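ATP grasp ligase (Microcystis aeruginosa MRC, PDB 5IG9) probably uses ATP to close ester cross-links within the precursor peptide of microviridin, a cyanobacterial protease inhibitor. Local coordinates at residues T2-T7 and S68-R73; N12-L17 and V298-W303; K20-M25 and A316-L321; T219-Q224 and F311-A316. One frame throughout, in Å; residues are numbered along the deposited sequence.

Contact 1 (T2-T7 and S68-R73); sequences TVLIVT and SAVWYR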
loop_
_atom_site.group_PDB
_atom_site.type_symbol
_atom_site.label_atom_id
_atom_site.label_comp_id
_atom_site.label_asym_id
_atom_site.label_seq_id
_atom_site.Cartn_x
_atom_site.Cartn_y
_atom_site.Cartn_z
ATOM N N THR A 2 -18.422 4.673 19.106
ATOM C CA THR A 2 -19.077 4.391 17.831
ATOM C C THR A 2 -18.138 3.613 16.925
ATOM O O THR A 2 -16.943 3.898 16.867
ATOM C CB THR A 2 -19.526 5.686 17.123
ATOM O OG1 THR A 2 -20.479 6.376 17.939
ATOM C CG2 THR A 2 -20.161 5.380 15.773
ATOM N N VAL A 3 -18.676 2.626 16.220
ATOM C CA VAL A 3 -17.891 1.806 15.307
ATOM C C VAL A 3 -17.943 2.436 13.921
ATOM O O VAL A 3 -19.021 2.592 13.339
ATOM C CB VAL A 3 -18.405 0.361 15.276
ATOM C CG1 VAL A 3 -17.740 -0.410 14.147
ATOM C CG2 VAL A 3 -18.150 -0.319 16.614
ATOM N N LEU A 4 -16.784 2.807 13.397
ATOM C CA LEU A 4 -16.689 3.338 12.045
ATOM C C LEU A 4 -16.488 2.178 11.078
ATOM O O LEU A 4 -15.547 1.392 11.231
ATOM C CB LEU A 4 -15.546 4.343 11.927
ATOM C CG LEU A 4 -15.148 4.745 10.507
ATOM C CD1 LEU A 4 -16.281 5.458 9.780
ATOM C CD2 LEU A 4 -13.904 5.602 10.547
ATOM N N ILE A 5 -17.370 2.066 10.093
ATOM C CA ILE A 5 -17.347 0.961 9.143
ATOM C C ILE A 5 -16.937 1.520 7.791
ATOM O O ILE A 5 -17.686 2.276 7.162
ATOM C CB ILE A 5 -18.697 0.240 9.072
ATOM C CG1 ILE A 5 -18.947 -0.498 10.384
ATOM C CG2 ILE A 5 -18.721 -0.730 7.906
ATOM C CD1 ILE A 5 -20.308 -1.110 10.495
ATOM N N VAL A 6 -15.747 1.135 7.340
ATOM C CA VAL A 6 -15.161 1.657 6.112
ATOM C C VAL A 6 -15.550 0.713 4.978
ATOM O O VAL A 6 -14.976 -0.364 4.826
ATOM C CB VAL A 6 -13.646 1.799 6.234
ATOM C CG1 VAL A 6 -13.074 2.451 4.991
ATOM C CG2 VAL A 6 -13.296 2.601 7.476
ATOM N N THR A 7 -16.525 1.129 4.171
ATOM C CA THR A 7 -17.028 0.294 3.087
ATOM C C THR A 7 -17.298 1.136 1.847
ATOM O O THR A 7 -16.666 2.176 1.648
ATOM C CB THR A 7 -18.300 -0.441 3.522
ATOM O OG1 THR A 7 -18.860 -1.134 2.403
ATOM C CG2 THR A 7 -19.326 0.542 4.065
ATOM N N SER A 68 -14.909 4.478 18.598
ATOM C CA SER A 68 -14.295 3.509 19.493
ATOM C C SER A 68 -13.717 2.302 18.766
ATOM O O SER A 68 -12.867 1.607 19.334
ATOM C CB SER A 68 -15.316 3.030 20.533
ATOM O OG SER A 68 -16.441 2.432 19.909
ATOM N N ALA A 69 -14.148 2.039 17.535
ATOM C CA ALA A 69 -13.642 0.916 16.761
ATOM C C ALA A 69 -13.785 1.234 15.281
ATOM O O ALA A 69 -14.662 2.006 14.884
ATOM C CB ALA A 69 -14.375 -0.387 17.095
ATOM N N VAL A 70 -12.914 0.628 14.473
ATOM C CA VAL A 70 -12.911 0.808 13.025
ATOM C C VAL A 70 -12.912 -0.561 12.360
ATOM O O VAL A 70 -12.052 -1.400 12.653
ATOM C CB VAL A 70 -11.695 1.626 12.544
ATOM C CG1 VAL A 70 -11.722 1.759 11.026
ATOM C CG2 VAL A 70 -11.669 2.993 13.201
ATOM N N TRP A 71 -13.862 -0.780 11.457
ATOM C CA TRP A 71 -13.891 -1.974 10.620
ATOM C C TRP A 71 -13.328 -1.602 9.253
ATOM O O TRP A 71 -14.012 -0.972 8.438
ATOM C CB TRP A 71 -15.304 -2.537 10.499
ATOM C CG TRP A 71 -15.334 -3.896 9.868
ATOM C CD1 TRP A 71 -14.292 -4.772 9.762
ATOM C CD2 TRP A 71 -16.459 -4.533 9.250
ATOM N NE1 TRP A 71 -14.700 -5.916 9.121
ATOM C CE2 TRP A 71 -16.025 -5.792 8.794
ATOM C CE3 TRP A 71 -17.790 -4.161 9.040
ATOM C CZ2 TRP A 71 -16.876 -6.681 8.141
ATOM C CZ3 TRP A 71 -18.632 -5.044 8.391
ATOM C CH2 TRP A 71 -18.172 -6.289 7.949
ATOM N N TYR A 72 -12.077 -1.988 9.009
ATOM C CA TYR A 72 -11.388 -1.696 7.752
ATOM C C TYR A 72 -11.859 -2.716 6.719
ATOM O O TYR A 72 -11.175 -3.689 6.389
ATOM C CB TYR A 72 -9.878 -1.734 7.963
ATOM C CG TYR A 72 -9.053 -1.165 6.833
ATOM C CD1 TYR A 72 -9.305 0.105 6.332
ATOM C CD2 TYR A 72 -8.002 -1.889 6.288
ATOM C CE1 TYR A 72 -8.544 0.629 5.307
ATOM C CE2 TYR A 72 -7.237 -1.374 5.265
ATOM C CZ TYR A 72 -7.509 -0.114 4.778
ATOM O OH TYR A 72 -6.746 0.404 3.756
ATOM N N ARG A 73 -13.063 -2.477 6.201
ATOM C CA ARG A 73 -13.779 -3.468 5.383
ATOM C C ARG A 73 -13.475 -3.293 3.896
ATOM O O ARG A 73 -12.692 -4.057 3.324
ATOM C CB ARG A 73 -15.279 -3.383 5.683
ATOM C CG ARG A 73 -16.210 -4.020 4.662
ATOM C CD ARG A 73 -16.044 -5.520 4.565
ATOM N NE ARG A 73 -16.942 -6.063 3.552
ATOM C CZ ARG A 73 -16.966 -7.336 3.176
ATOM N NH1 ARG A 73 -16.136 -8.209 3.730
ATOM N NH2 ARG A 73 -17.822 -7.731 2.245
#
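Two central strands of a parallel sheet meet here: strand 3-7 lies beside strand 69-72, Val3 facing Ala69, Leu4 facing Val70 and Ile5 facing Trp71. Leu4 bonds to the residues flanking its partner, its N donating to Ala69 O (2.7 Å) and its O accepting from Trp71 N (2.8 Å). Val6 N continues the ladder to Trp71 O at 2.9 Å. At the N-terminal end, Ser68 N donates to Thr2 O (2.7 Å), while Ser68 OG, turned back between its own N and carbonyl carbon (chi1 59°), accepts from Thr2 N at 3.1 Å. With an alanine at Ser68, Thr2 N would probably lose this acceptor and the chain leading into strand 3-7 would be less firmly placed. The four-stranded sheet, order 2-1-3-4, is consistent with the Rossmann-like fold of the pre-ATP-grasp domain. Val3, Ile5, Ala69 and Trp71 share the face covered by helices 14-23 and 313-323. There Ile5 CG2 approaches Trp71 CE3 obliquely (3.7 Å), and Arg73 CB sits over the centre of one face of the indole. Beyond CB the Arg73 chain leads away from strand 3-7, its guanidinium forming salt bridges with Glu300 and Asp11.

Contact 2 (N12-L17 and V298-W303); sequences NESIPL and VGEFFW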
loop_
_atom_site.group_PDB
_atom_site.type_symbol
_atom_site.label_atom_id
_atom_site.label_comp_id
_atom_site.label_asym_id
_atom_site.label_seq_id
_atom_site.Cartn_x
_atom_site.Cartn_y
_atom_site.Cartn_z
ATOM N N ASN A 12 -22.070 -5.695 -0.054
ATOM C CA ASN A 12 -23.098 -6.723 0.002
ATOM C C ASN A 12 -23.749 -6.739 1.387
ATOM O O ASN A 12 -23.676 -5.764 2.138
ATOM C CB ASN A 12 -22.496 -8.076 -0.397
ATOM C CG ASN A 12 -21.274 -8.447 0.427
ATOM O OD1 ASN A 12 -21.203 -8.165 1.621
ATOM N ND2 ASN A 12 -20.302 -9.086 -0.217
ATOM N N GLU A 13 -24.391 -7.852 1.735
ATOM C CA GLU A 13 -25.184 -7.974 2.950
ATOM C C GLU A 13 -24.337 -8.137 4.205
ATOM O O GLU A 13 -24.899 -8.271 5.298
ATOM C CB GLU A 13 -26.153 -9.157 2.828
ATOM C CG GLU A 13 -26.973 -9.185 1.538
ATOM C CD GLU A 13 -26.192 -9.719 0.341
ATOM O OE1 GLU A 13 -25.345 -10.619 0.527
ATOM O OE2 GLU A 13 -26.420 -9.229 -0.787
ATOM N N SER A 14 -23.009 -8.134 4.080
ATOM C CA SER A 14 -22.168 -8.236 5.267
ATOM C C SER A 14 -22.316 -7.002 6.148
ATOM O O SER A 14 -22.266 -7.101 7.380
ATOM C CB SER A 14 -20.707 -8.423 4.859
ATOM O OG SER A 14 -20.609 -9.125 3.632
ATOM N N ILE A 15 -22.506 -5.834 5.536
ATOM C CA ILE A 15 -22.609 -4.569 6.261
ATOM C C ILE A 15 -23.850 -4.555 7.152
ATOM O O ILE A 15 -23.711 -4.347 8.367
ATOM C CB ILE A 15 -22.602 -3.375 5.294
ATOM C CG1 ILE A 15 -21.422 -3.482 4.336
ATOM C CG2 ILE A 15 -22.535 -2.071 6.070
ATOM C CD1 ILE A 15 -20.094 -3.548 5.043
ATOM N N PRO A 16 -25.068 -4.762 6.627
ATOM C CA PRO A 16 -26.235 -4.746 7.525
ATOM C C PRO A 16 -26.215 -5.863 8.549
ATOM O O PRO A 16 -26.795 -5.710 9.631
ATOM C CB PRO A 16 -27.421 -4.880 6.563
ATOM C CG PRO A 16 -26.871 -5.588 5.394
ATOM C CD PRO A 16 -25.473 -5.063 5.240
ATOM N N LEU A 17 -25.562 -6.984 8.242
ATOM C CA LEU A 17 -25.443 -8.062 9.218
ATOM C C LEU A 17 -24.641 -7.618 10.435
ATOM O O LEU A 17 -24.952 -8.006 11.569
ATOM C CB LEU A 17 -24.795 -9.283 8.569
ATOM C CG LEU A 17 -25.729 -10.293 7.911
ATOM C CD1 LEU A 17 -24.947 -11.164 6.949
ATOM C CD2 LEU A 17 -26.401 -11.143 8.974
ATOM N N VAL A 298 -8.953 -9.121 4.001
ATOM C CA VAL A 298 -10.265 -8.510 3.809
ATOM C C VAL A 298 -11.134 -9.409 2.937
ATOM O O VAL A 298 -12.025 -8.931 2.228
ATOM C CB VAL A 298 -10.143 -7.103 3.193
ATOM C CG1 VAL A 298 -9.487 -6.136 4.171
ATOM C CG2 VAL A 298 -9.362 -7.159 1.889
ATOM N N GLY A 299 -10.882 -10.715 2.986
ATOM C CA GLY A 299 -11.678 -11.645 2.215
ATOM C C GLY A 299 -13.108 -11.730 2.710
ATOM O O GLY A 299 -13.427 -11.419 3.861
ATOM N N GLU A 300 -13.977 -12.176 1.806
ATOM C CA GLU A 300 -15.406 -12.230 2.069
ATOM C C GLU A 300 -15.738 -13.350 3.048
ATOM O O GLU A 300 -14.919 -14.225 3.340
ATOM C CB GLU A 300 -16.184 -12.424 0.766
ATOM C CG GLU A 300 -16.289 -11.176 -0.091
ATOM C CD GLU A 300 -17.298 -10.186 0.451
ATOM O OE1 GLU A 300 -17.961 -10.504 1.465
ATOM O OE2 GLU A 300 -17.430 -9.091 -0.136
ATOM N N PHE A 301 -16.962 -13.310 3.565
ATOM C CA PHE A 301 -17.382 -14.326 4.520
ATOM C C PHE A 301 -18.882 -14.553 4.437
ATOM O O PHE A 301 -19.385 -15.557 4.947
ATOM C CB PHE A 301 -16.978 -13.912 5.945
ATOM C CG PHE A 301 -17.733 -12.715 6.473
ATOM C CD1 PHE A 301 -18.928 -12.878 7.156
ATOM C CD2 PHE A 301 -17.229 -11.431 6.321
ATOM C CE1 PHE A 301 -19.620 -11.789 7.655
ATOM C CE2 PHE A 301 -17.917 -10.333 6.823
ATOM C CZ PHE A 301 -19.113 -10.512 7.490
ATOM N N PHE A 302 -19.600 -13.623 3.799
ATOM C CA PHE A 302 -21.056 -13.664 3.828
ATOM C C PHE A 302 -21.604 -14.931 3.183
ATOM O O PHE A 302 -22.661 -15.423 3.596
ATOM C CB PHE A 302 -21.623 -12.415 3.147
ATOM C CG PHE A 302 -21.722 -12.525 1.656
ATOM C CD1 PHE A 302 -20.608 -12.350 0.857
ATOM C CD2 PHE A 302 -22.937 -12.803 1.054
ATOM C CE1 PHE A 302 -20.703 -12.458 -0.517
ATOM C CE2 PHE A 302 -23.038 -12.911 -0.312
ATOM C CZ PHE A 302 -21.923 -12.738 -1.102
ATOM N N TRP A 303 -20.910 -15.482 2.183
ATOM C CA TRP A 303 -21.437 -16.669 1.521
ATOM C C TRP A 303 -21.243 -17.934 2.342
ATOM O O TRP A 303 -21.745 -18.990 1.941
ATOM C CB TRP A 303 -20.808 -16.835 0.136
ATOM C CG TRP A 303 -19.315 -16.763 0.114
ATOM C CD1 TRP A 303 -18.553 -15.642 -0.027
ATOM C CD2 TRP A 303 -18.398 -17.861 0.215
ATOM N NE1 TRP A 303 -17.220 -15.969 -0.010
ATOM C CE2 TRP A 303 -17.098 -17.325 0.135
ATOM C CE3 TRP A 303 -18.551 -19.244 0.368
ATOM C CZ2 TRP A 303 -15.957 -18.122 0.206
ATOM C CZ3 TRP A 303 -17.417 -20.033 0.436
ATOM C CH2 TRP A 303 -16.137 -19.470 0.357
#
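The backbones come nearest where Ser14, in the first turn of helix 14-23, passes Phe302, their CA atoms 5.7 Å apart. Asn12 carries the polar part of the junction. Its chi1 of 54° folds the amide back over its own backbone, where OD1 caps the helix by accepting from Ser14 N (3.1 Å). On the other side of the amide, ND2 donates to Glu300 OE2 at 2.9 Å, meeting that oxygen from above the carboxylate plane, and makes a weaker bond to OE1. Asn12 CG also lies over one face of the Phe302 ring, offset toward its rim, the amide inclined 38° to the ring. A leucine at Asn12 would probably leave Ser14 N without its cap and Glu300 without this amide donor. Glu13 reaches the same ring through OE1, 3.3 Å from Phe302 CD2, and Ser14 CB packs on Phe301 CZ at 3.7 Å. Glu300 OE2 also takes salt bridges from Arg73 and Arg74. The contact thus ties the N-terminal end of helix 14-23 to the chain that leads from strand 290-296 into helix 302-305, with Phe301 reaching Trp71 of strand 69-72 and Ile313, Ser314 and Ile317 of helix 313-323.

Contact 3 (K20-M25 and A316-L321); sequences KAIEAM and AIAEIL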
loop_
_atom_site.group_PDB
_atom_site.type_symbol
_atom_site.label_atom_id
_atom_site.label_comp_id
_atom_site.label_asym_id
_atom_site.label_seq_id
_atom_site.Cartn_x
_atom_site.Cartn_y
_atom_site.Cartn_z
ATOM N N LYS A 20 -26.413 -4.423 12.542
ATOM C CA LYS A 20 -27.547 -4.830 13.363
ATOM C C LYS A 20 -27.089 -5.633 14.570
ATOM O O LYS A 20 -27.665 -5.514 15.657
ATOM C CB LYS A 20 -28.546 -5.623 12.523
ATOM C CG LYS A 20 -29.188 -4.811 11.411
ATOM C CD LYS A 20 -30.346 -5.560 10.780
ATOM C CE LYS A 20 -30.717 -4.960 9.436
ATOM N NZ LYS A 20 -30.756 -3.473 9.484
ATOM N N ALA A 21 -26.048 -6.452 14.404
ATOM C CA ALA A 21 -25.477 -7.152 15.546
ATOM C C ALA A 21 -24.759 -6.188 16.480
ATOM O O ALA A 21 -24.732 -6.407 17.695
ATOM C CB ALA A 21 -24.526 -8.250 15.074
ATOM N N ILE A 22 -24.175 -5.120 15.931
ATOM C CA ILE A 22 -23.593 -4.074 16.766
ATOM C C ILE A 22 -24.689 -3.305 17.490
ATOM O O ILE A 22 -24.618 -3.087 18.705
ATOM C CB ILE A 22 -22.711 -3.135 15.923
ATOM C CG1 ILE A 22 -21.429 -3.839 15.491
ATOM C CG2 ILE A 22 -22.368 -1.877 16.705
ATOM C CD1 ILE A 22 -20.512 -2.956 14.681
ATOM N N GLU A 23 -25.722 -2.884 16.755
ATOM C CA GLU A 23 -26.822 -2.156 17.377
ATOM C C GLU A 23 -27.535 -3.008 18.421
ATOM O O GLU A 23 -27.989 -2.489 19.448
ATOM C CB GLU A 23 -27.810 -1.675 16.315
ATOM C CG GLU A 23 -27.282 -0.561 15.430
ATOM C CD GLU A 23 -28.169 -0.304 14.229
ATOM O OE1 GLU A 23 -29.061 -1.133 13.955
ATOM O OE2 GLU A 23 -27.976 0.729 13.558
ATOM N N ALA A 24 -27.648 -4.315 18.179
ATOM C CA ALA A 24 -28.327 -5.172 19.140
ATOM C C ALA A 24 -27.515 -5.365 20.415
ATOM O O ALA A 24 -28.062 -5.831 21.419
ATOM C CB ALA A 24 -28.654 -6.526 18.509
ATOM N N MET A 25 -26.229 -5.020 20.403
ATOM C CA MET A 25 -25.396 -5.118 21.593
ATOM C C MET A 25 -25.355 -3.824 22.393
ATOM O O MET A 25 -24.555 -3.710 23.326
ATOM C CB MET A 25 -23.975 -5.540 21.212
ATOM C CG MET A 25 -23.880 -6.955 20.672
ATOM S SD MET A 25 -22.186 -7.488 20.384
ATOM C CE MET A 25 -21.640 -7.767 22.066
ATOM N N ALA A 316 -19.547 -12.714 15.336
ATOM C CA ALA A 316 -18.212 -12.705 15.928
ATOM C C ALA A 316 -17.475 -11.414 15.603
ATOM O O ALA A 316 -16.732 -10.887 16.438
ATOM C CB ALA A 316 -17.408 -13.913 15.447
ATOM N N ILE A 317 -17.669 -10.891 14.392
ATOM C CA ILE A 317 -17.028 -9.636 14.008
ATOM C C ILE A 317 -17.587 -8.484 14.828
ATOM O O ILE A 317 -16.837 -7.657 15.358
ATOM C CB ILE A 317 -17.201 -9.383 12.499
ATOM C CG1 ILE A 317 -16.434 -10.431 11.693
ATOM C CG2 ILE A 317 -16.741 -7.974 12.133
ATOM C CD1 ILE A 317 -16.582 -10.268 10.203
ATOM N N ALA A 318 -18.915 -8.413 14.940
ATOM C CA ALA A 318 -19.536 -7.353 15.728
ATOM C C ALA A 318 -19.109 -7.422 17.189
ATOM O O ALA A 318 -18.974 -6.388 17.851
ATOM C CB ALA A 318 -21.057 -7.434 15.608
ATOM N N GLU A 319 -18.883 -8.630 17.711
ATOM C CA GLU A 319 -18.463 -8.756 19.104
ATOM C C GLU A 319 -17.054 -8.214 19.309
ATOM O O GLU A 319 -16.814 -7.411 20.214
ATOM C CB GLU A 319 -18.565 -10.213 19.563
ATOM C CG GLU A 319 -20.000 -10.685 19.782
ATOM C CD GLU A 319 -20.091 -12.138 20.224
ATOM O OE1 GLU A 319 -19.030 -12.770 20.417
ATOM O OE2 GLU A 319 -21.222 -12.648 20.378
ATOM N N ILE A 320 -16.104 -8.631 18.469
ATOM C CA ILE A 320 -14.732 -8.162 18.650
ATOM C C ILE A 320 -14.630 -6.670 18.347
ATOM O O ILE A 320 -13.728 -5.988 18.848
ATOM C CB ILE A 320 -13.754 -8.991 17.793
ATOM C CG1 ILE A 320 -12.316 -8.793 18.274
ATOM C CG2 ILE A 320 -13.856 -8.608 16.327
ATOM C CD1 ILE A 320 -11.308 -9.615 17.514
ATOM N N LEU A 321 -15.552 -6.135 17.547
ATOM C CA LEU A 321 -15.530 -4.706 17.256
ATOM C C LEU A 321 -15.975 -3.896 18.468
ATOM O O LEU A 321 -15.343 -2.892 18.821
ATOM C CB LEU A 321 -16.410 -4.401 16.044
ATOM C CG LEU A 321 -15.772 -4.604 14.668
ATOM C CD1 LEU A 321 -16.759 -4.273 13.560
ATOM C CD2 LEU A 321 -14.509 -3.764 14.527
#
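Ala318 and Ile22 meet where the backbones of 20-25 and 316-321 come nearest, with CA atoms 5.3 Å apart. The methyl of Ala318 points toward helix 14-23 and is received by two groups at once: Ala21 CB, which points back at it from 3.6 Å, and Ile22 CG1, which comes alongside at the same 3.6 Å. Two alanines facing each other keep this part of the interface thin, so the backbones can approach closely. The CB of Ile22 is set to one side of the other helix, and the rest of the chain brings it closer. With CG1 anti to the carbonyl carbon (chi1 -71°) and the chain extended beyond, its CD1 is carried past Ala318 to Leu321 CD1, 4.1 Å away, the two branches passing at a slant. Both of these methyl-bearing ends also touch Val3 of strand 3-7, so this flank of the contact rests on the sheet. On the flank nearer solvent, Met25 follows the last turn of helix 14-23 and lies at about a right angle to Glu319. Its SD comes within 3.9 Å of Glu319 CG, and the bend at chi3 (74°) brings CE to the same methylene. The contact with Glu319 is thus made by the aliphatic part of the chain, while its carboxylate bonds to Gln315 one turn earlier. No hydrogen bond joins the two segments. Helix 14-23 is the connection of a beta-alpha-beta crossover, from strand 3-7 to the adjacent parallel strand 29-33, as in Rossmann-like folds, and the C-terminal helix 313-323 packs beside it on the same face of that sheet.

Contact 4 (T219-Q224 and F311-A316); sequences TIVGEQ and FPISQA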
loop_
_atom_site.group_PDB
_atom_site.type_symbol
_atom_site.label_atom_id
_atom_site.label_comp_id
_atom_site.label_asym_id
_atom_site.label_seq_id
_atom_site.Cartn_x
_atom_site.Cartn_y
_atom_site.Cartn_z
ATOM N N THR A 219 -12.054 -18.912 8.027
ATOM C CA THR A 219 -12.271 -17.538 8.455
ATOM C C THR A 219 -11.956 -17.439 9.940
ATOM O O THR A 219 -12.543 -18.161 10.752
ATOM C CB THR A 219 -13.707 -17.095 8.178
ATOM O OG1 THR A 219 -14.029 -17.350 6.809
ATOM C CG2 THR A 219 -13.860 -15.617 8.452
ATOM N N ILE A 220 -11.029 -16.554 10.292
ATOM C CA ILE A 220 -10.567 -16.397 11.664
ATOM C C ILE A 220 -10.968 -15.015 12.153
ATOM O O ILE A 220 -10.699 -14.014 11.478
ATOM C CB ILE A 220 -9.045 -16.593 11.773
ATOM C CG1 ILE A 220 -8.669 -18.023 11.373
ATOM C CG2 ILE A 220 -8.568 -16.272 13.182
ATOM C CD1 ILE A 220 -7.182 -18.273 11.330
ATOM N N VAL A 221 -11.607 -14.962 13.319
ATOM C CA VAL A 221 -11.973 -13.707 13.968
ATOM C C VAL A 221 -11.370 -13.732 15.367
ATOM O O VAL A 221 -11.888 -14.418 16.260
ATOM C CB VAL A 221 -13.492 -13.504 14.037
ATOM C CG1 VAL A 221 -13.811 -12.108 14.538
ATOM C CG2 VAL A 221 -14.130 -13.755 12.680
ATOM N N GLY A 222 -10.292 -12.978 15.566
ATOM C CA GLY A 222 -9.568 -13.031 16.822
ATOM C C GLY A 222 -8.807 -14.333 16.944
ATOM O O GLY A 222 -7.757 -14.506 16.320
ATOM N N GLU A 223 -9.331 -15.263 17.747
ATOM C CA GLU A 223 -8.786 -16.612 17.833
ATOM C C GLU A 223 -9.866 -17.664 17.608
ATOM O O GLU A 223 -9.665 -18.835 17.940
ATOM C CB GLU A 223 -8.087 -16.840 19.176
ATOM C CG GLU A 223 -6.819 -16.012 19.349
ATOM C CD GLU A 223 -6.030 -16.392 20.586
ATOM O OE1 GLU A 223 -6.654 -16.741 21.610
ATOM O OE2 GLU A 223 -4.783 -16.352 20.531
ATOM N N GLN A 224 -11.007 -17.265 17.052
ATOM C CA GLN A 224 -12.088 -18.178 16.707
ATOM C C GLN A 224 -11.947 -18.579 15.245
ATOM O O GLN A 224 -11.820 -17.713 14.370
ATOM C CB GLN A 224 -13.448 -17.525 16.955
ATOM C CG GLN A 224 -14.617 -18.480 16.897
ATOM C CD GLN A 224 -15.887 -17.858 17.442
ATOM O OE1 GLN A 224 -15.922 -16.668 17.762
ATOM N NE2 GLN A 224 -16.939 -18.663 17.555
ATOM N N PHE A 311 -22.540 -20.105 8.746
ATOM C CA PHE A 311 -21.672 -19.744 9.860
ATOM C C PHE A 311 -22.060 -18.387 10.439
ATOM O O PHE A 311 -22.405 -17.465 9.694
ATOM C CB PHE A 311 -20.210 -19.720 9.410
ATOM C CG PHE A 311 -19.511 -21.042 9.545
ATOM C CD1 PHE A 311 -19.590 -21.767 10.721
ATOM C CD2 PHE A 311 -18.772 -21.558 8.494
ATOM C CE1 PHE A 311 -18.947 -22.983 10.848
ATOM C CE2 PHE A 311 -18.127 -22.774 8.613
ATOM C CZ PHE A 311 -18.214 -23.488 9.791
ATOM N N PRO A 312 -21.994 -18.279 11.822
ATOM C CA PRO A 312 -22.369 -16.957 12.341
ATOM C C PRO A 312 -21.132 -16.092 12.546
ATOM O O PRO A 312 -20.732 -15.835 13.681
ATOM C CB PRO A 312 -23.012 -17.289 13.683
ATOM C CG PRO A 312 -22.192 -18.412 14.207
ATOM C CD PRO A 312 -21.608 -19.143 13.026
ATOM N N ILE A 313 -20.534 -15.652 11.444
ATOM C CA ILE A 313 -19.332 -14.829 11.495
ATOM C C ILE A 313 -19.620 -13.360 11.789
ATOM O O ILE A 313 -18.872 -12.714 12.521
ATOM C CB ILE A 313 -18.525 -14.934 10.187
ATOM C CG1 ILE A 313 -18.099 -16.382 9.939
ATOM C CG2 ILE A 313 -17.310 -14.020 10.237
ATOM C CD1 ILE A 313 -18.096 -16.776 8.478
ATOM N N SER A 314 -20.698 -12.831 11.219
ATOM C CA SER A 314 -21.036 -11.428 11.441
ATOM C C SER A 314 -21.238 -11.135 12.920
ATOM O O SER A 314 -20.926 -10.033 13.387
ATOM C CB SER A 314 -22.289 -11.060 10.648
ATOM O OG SER A 314 -23.431 -11.713 11.173
ATOM N N GLN A 315 -21.752 -12.108 13.676
ATOM C CA GLN A 315 -21.856 -11.947 15.121
ATOM C C GLN A 315 -20.476 -11.855 15.762
ATOM O O GLN A 315 -20.239 -11.014 16.635
ATOM C CB GLN A 315 -22.653 -13.106 15.718
ATOM C CG GLN A 315 -22.890 -12.993 17.211
ATOM C CD GLN A 315 -23.702 -11.766 17.580
ATOM O OE1 GLN A 315 -24.676 -11.426 16.907
ATOM N NE2 GLN A 315 -23.299 -11.091 18.650
ATOM N N ALA A 316 -19.547 -12.714 15.336
ATOM C CA ALA A 316 -18.212 -12.705 15.928
ATOM C C ALA A 316 -17.475 -11.414 15.603
ATOM O O ALA A 316 -16.732 -10.887 16.438
ATOM C CB ALA A 316 -17.408 -13.913 15.447
#
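The amide of Gln224 is the one flat side-chain group to reach across this contact. It does so through OE1, which lies 3.9 Å from the methyl of Ala316 at the end of an extended chain; the approach is van der Waals packing, with no hydrogen bond between the segments. The rest of the interface is made by aliphatic branches. Val221 divides its two methyls between successive parts of the helix: CG1 meets Ala316 at its carbonyl O (3.7 Å) and at its CB (4.1 Å), while CG2 faces Ile313 CG2 at 4.0 Å. With chi1 at -60° placing CG1 beside the backbone N, Ile313 CG2 is left anti to that N and touches both Val221 CG2 and Thr219 CG2, the latter 4.2 Å away and its side chain roughly perpendicular to that of Ile313. Phe226 and Phe301 add to the apolar surroundings of Ile313. Paired backbone bonds, Val221 N to Gln224 O and Gln224 N to Val221 O, close the two-residue turn at Gly222 and Glu223, where Gly222 takes a positive phi (72°). Strands 214-221 and 224-231 thus form a beta hairpin within an antiparallel sheet, and the start of helix 313-323 packs across its end, consistent with the alpha-plus-beta build of an ATP-grasp domain.

Contacts 1 and 4 are buried, whereas contacts 2 and 3 reach toward solvent. Contact 1 is held chiefly by backbone hydrogen bonds within one sheet; contacts 3 and 4 have none between their segments and depend on aliphatic packing. Contact 2 is the polar one, joined to contact 1 by the Arg73-Glu300 salt bridge. Helix 14-23 serves contacts 2 and 3, at its start and its end, and helix 313-323 serves contacts 3 and 4, which share Ala316. That C-terminal helix therefore lies between the parallel sheet of contact 1 and the antiparallel sheet of contact 4, while Phe301 of contact 2 touches Ile317 of contact 3 and Ile313 of contact 4.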